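PDB 2JC4: exodeoxyribonuclease III from Neisseria meningitidis, which is a DNA-repair nuclease that probably removes nucleotides from the 3' ends of double-stranded DNA with the help of magnesium or manganese ions. Local coordinates for residues L141-D146 / H218-P223. Residues are numbered along the deposited sequence; the frame is centred on the assembly and turned at random.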
ATOM      1  N   LEU A 141     -11.842  -3.906   8.798  1.00 12.34           N
ATOM      2  CA  LEU A 141     -10.381  -3.944   8.706  1.00 11.99           C
ATOM      3  C   LEU A 141      -9.950  -3.730   7.265  1.00 11.73           C
ATOM      4  O   LEU A 141     -10.577  -4.252   6.356  1.00 11.80           O
ATOM      5  CB  LEU A 141      -9.819  -5.244   9.317  1.00 11.41           C
ATOM      6  CG  LEU A 141      -8.278  -5.447   9.256  1.00  9.35           C
ATOM      7  CD1 LEU A 141      -7.745  -6.118  10.565  1.00  8.05           C
ATOM      8  CD2 LEU A 141      -7.822  -6.211   7.973  1.00 10.61           C
ATOM      9  N   VAL A 142      -8.909  -2.912   7.081  1.00 10.81           N
ATOM     10  CA  VAL A 142      -8.344  -2.634   5.740  1.00 11.37           C
ATOM     11  C   VAL A 142      -6.858  -2.897   5.766  1.00 11.34           C
ATOM     12  O   VAL A 142      -6.120  -2.269   6.524  1.00 11.18           O
ATOM     13  CB  VAL A 142      -8.622  -1.172   5.251  1.00 10.72           C
ATOM     14  CG1 VAL A 142      -8.105  -0.967   3.854  1.00 11.22           C
ATOM     15  CG2 VAL A 142     -10.117  -0.870   5.215  1.00 11.84           C
ATOM     16  N   LEU A 143      -6.412  -3.831   4.934  1.00 10.41           N
ATOM     17  CA  LEU A 143      -4.984  -4.098   4.761  1.00  9.98           C
ATOM     18  C   LEU A 143      -4.584  -3.559   3.400  1.00 10.42           C
ATOM     19  O   LEU A 143      -5.060  -4.063   2.374  1.00 10.50           O
ATOM     20  CB  LEU A 143      -4.685  -5.622   4.856  1.00  9.50           C
ATOM     21  CG  LEU A 143      -3.297  -6.126   4.382  1.00 10.79           C
ATOM     22  CD1 LEU A 143      -2.223  -5.635   5.338  1.00  8.57           C
ATOM     23  CD2 LEU A 143      -3.219  -7.662   4.232  1.00  8.31           C
ATOM     24  N   LEU A 144      -3.737  -2.528   3.368  1.00  9.61           N
ATOM     25  CA  LEU A 144      -3.456  -1.849   2.089  1.00  9.61           C
ATOM     26  C   LEU A 144      -2.028  -1.389   1.987  1.00  9.92           C
ATOM     27  O   LEU A 144      -1.323  -1.283   3.001  1.00 11.39           O
ATOM     28  CB  LEU A 144      -4.421  -0.655   1.839  1.00  9.00           C
ATOM     29  CG  LEU A 144      -4.237   0.663   2.643  1.00 10.39           C
ATOM     30  CD1 LEU A 144      -5.356   1.631   2.305  1.00  9.44           C
ATOM     31  CD2 LEU A 144      -4.176   0.458   4.201  1.00  9.47           C
ATOM     32  N   GLY A 145      -1.574  -1.128   0.760  1.00 10.13           N
ATOM     33  CA  GLY A 145      -0.198  -0.684   0.584  1.00  9.67           C
ATOM     34  C   GLY A 145       0.379  -1.197  -0.719  1.00  9.54           C
ATOM     35  O   GLY A 145      -0.355  -1.549  -1.650  1.00  8.09           O
ATOM     36  N   ASP A 146       1.708  -1.168  -0.788  1.00  8.22           N
ATOM     37  CA  ASP A 146       2.434  -1.644  -1.942  1.00  8.10           C
ATOM     38  C   ASP A 146       2.787  -3.063  -1.598  1.00  8.28           C
ATOM     39  O   ASP A 146       3.586  -3.307  -0.690  1.00  8.82           O
ATOM     40  CB  ASP A 146       3.678  -0.793  -2.100  1.00  8.62           C
ATOM     41  CG  ASP A 146       4.557  -1.231  -3.260  1.00 10.31           C
ATOM     42  OD1 ASP A 146       4.245  -2.242  -3.945  1.00  9.41           O
ATOM     43  OD2 ASP A 146       5.553  -0.511  -3.479  1.00 10.64           O
ATOM     44  N   HIS A 218      -2.550  -2.329  -3.564  1.00 10.06           N
ATOM     45  CA  HIS A 218      -3.896  -2.954  -3.399  1.00  9.76           C
ATOM     46  C   HIS A 218      -4.572  -2.474  -2.147  1.00  9.41           C
ATOM     47  O   HIS A 218      -3.908  -1.967  -1.248  1.00  9.60           O
ATOM     48  CB  HIS A 218      -3.793  -4.493  -3.345  1.00 10.30           C
ATOM     49  CG  HIS A 218      -3.045  -5.094  -4.501  1.00 10.39           C
ATOM     50  ND1 HIS A 218      -3.432  -4.907  -5.801  1.00  9.90           N
ATOM     51  CD2 HIS A 218      -1.893  -5.814  -4.546  1.00 10.92           C
ATOM     52  CE1 HIS A 218      -2.571  -5.518  -6.609  1.00 13.22           C
ATOM     53  NE2 HIS A 218      -1.628  -6.082  -5.868  1.00  8.41           N
ATOM     54  N   ILE A 219      -5.890  -2.686  -2.058  1.00 10.16           N
ATOM     55  CA  ILE A 219      -6.634  -2.365  -0.829  1.00 10.37           C
ATOM     56  C   ILE A 219      -7.474  -3.605  -0.513  1.00 10.02           C
ATOM     57  O   ILE A 219      -8.366  -3.948  -1.272  1.00 10.35           O
ATOM     58  CB  ILE A 219      -7.533  -1.117  -1.001  1.00  9.90           C
ATOM     59  CG1 ILE A 219      -6.666   0.126  -1.323  1.00 10.47           C
ATOM     60  CG2 ILE A 219      -8.316  -0.833   0.312  1.00  9.95           C
ATOM     61  CD1 ILE A 219      -7.454   1.349  -1.678  1.00  9.33           C
ATOM     62  N   LEU A 220      -7.100  -4.326   0.536  1.00 10.49           N
ATOM     63  CA  LEU A 220      -7.753  -5.603   0.857  1.00 11.25           C
ATOM     64  C   LEU A 220      -8.674  -5.335   2.041  1.00 11.99           C
ATOM     65  O   LEU A 220      -8.256  -4.699   3.027  1.00 11.90           O
ATOM     66  CB  LEU A 220      -6.735  -6.724   1.162  1.00 10.54           C
ATOM     67  CG  LEU A 220      -5.553  -7.023   0.205  1.00 13.91           C
ATOM     68  CD1 LEU A 220      -4.941  -8.395   0.520  1.00 13.20           C
ATOM     69  CD2 LEU A 220      -5.905  -6.908  -1.237  1.00 13.00           C
ATOM     70  N   VAL A 221      -9.940  -5.762   1.930  1.00 12.87           N
ATOM     71  CA  VAL A 221     -10.956  -5.340   2.908  1.00 11.72           C
ATOM     72  C   VAL A 221     -11.703  -6.531   3.559  1.00 12.43           C
ATOM     73  O   VAL A 221     -11.941  -7.554   2.916  1.00 12.69           O
ATOM     74  CB  VAL A 221     -11.992  -4.304   2.270  1.00 11.88           C
ATOM     75  CG1 VAL A 221     -11.259  -3.046   1.708  1.00 10.76           C
ATOM     76  CG2 VAL A 221     -12.806  -4.963   1.133  1.00 12.02           C
ATOM     77  N   SER A 222     -12.097  -6.374   4.822  1.00 12.16           N
ATOM     78  CA  SER A 222     -12.946  -7.362   5.476  1.00 13.30           C
ATOM     79  C   SER A 222     -14.361  -7.289   4.874  1.00 14.18           C
ATOM     80  O   SER A 222     -14.735  -6.272   4.246  1.00 14.59           O
ATOM     81  CB  SER A 222     -13.047  -7.057   6.980  1.00 12.27           C
ATOM     82  OG  SER A 222     -13.585  -5.763   7.169  1.00 13.02           O
ATOM     83  N   PRO A 223     -15.167  -8.347   5.073  1.00 15.21           N
ATOM     84  CA  PRO A 223     -16.502  -8.316   4.474  1.00 16.01           C
ATOM     85  C   PRO A 223     -17.364  -7.122   4.846  1.00 16.36           C
ATOM     86  O   PRO A 223     -18.079  -6.632   3.976  1.00 16.42           O
ATOM     87  CB  PRO A 223     -17.166  -9.607   4.981  1.00 16.93           C
ATOM     88  CG  PRO A 223     -16.121 -10.453   5.457  1.00 15.79           C
ATOM     89  CD  PRO A 223     -14.900  -9.613   5.771  1.00 14.75           C
TER
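Leu-143 and Leu-220 pair through both of their backbone bonds, Leu-143 N to Leu-220 O and Leu-220 N to Leu-143 O, each 2.8 Å long, in the middle of an antiparallel ladder. Gly-145 and His-218 form the next hydrogen-bonded pair. At the other end Ser-222 N donates to Leu-141 O, while the return bond is made by a side chain: Leu-141 N reaches Ser-222 OG at 3.0 Å, with an N-H...O angle of 160°. With chi1 at 59°, that hydroxyl sits between its own backbone N and carbonyl carbon, where it also hydrogen-bonds to Gly-139 O.

On one face, Val-142 CG1 meets Ile-219 CG2 at 3.6 Å, the two side chains crossing at a slant. The other branch of Ile-219, CG1, lies alongside Leu-144 and touches its CB at 4.0 Å. Leu-143 and Leu-220 project together from the opposite face, Leu-143 CD2 being 4.2 Å from Leu-220 CD1. His-218 shares this face; its NE2 is held by Ile-149 O, and its ring meets those of Phe-147 and Phe-176.

At Gly-145 the chain turns a corner, and Asp-146 follows, predicted to be catalytic and to bind metal, its carboxylate held by Asn-7 ND2 and Asn-148 N. Because Gly-145 pairs with His-218, this end of the ladder also lies close to Asp-217, predicted to be important for catalytic activity. Both strands belong to one sheet of the DNase I-like sandwich, with 99-105 along the other edge of 141-144. Strand 2-7 of the second sheet packs against Val-142, Leu-144 and Ile-219, and helix 170-180 covers Leu-143 and Leu-220.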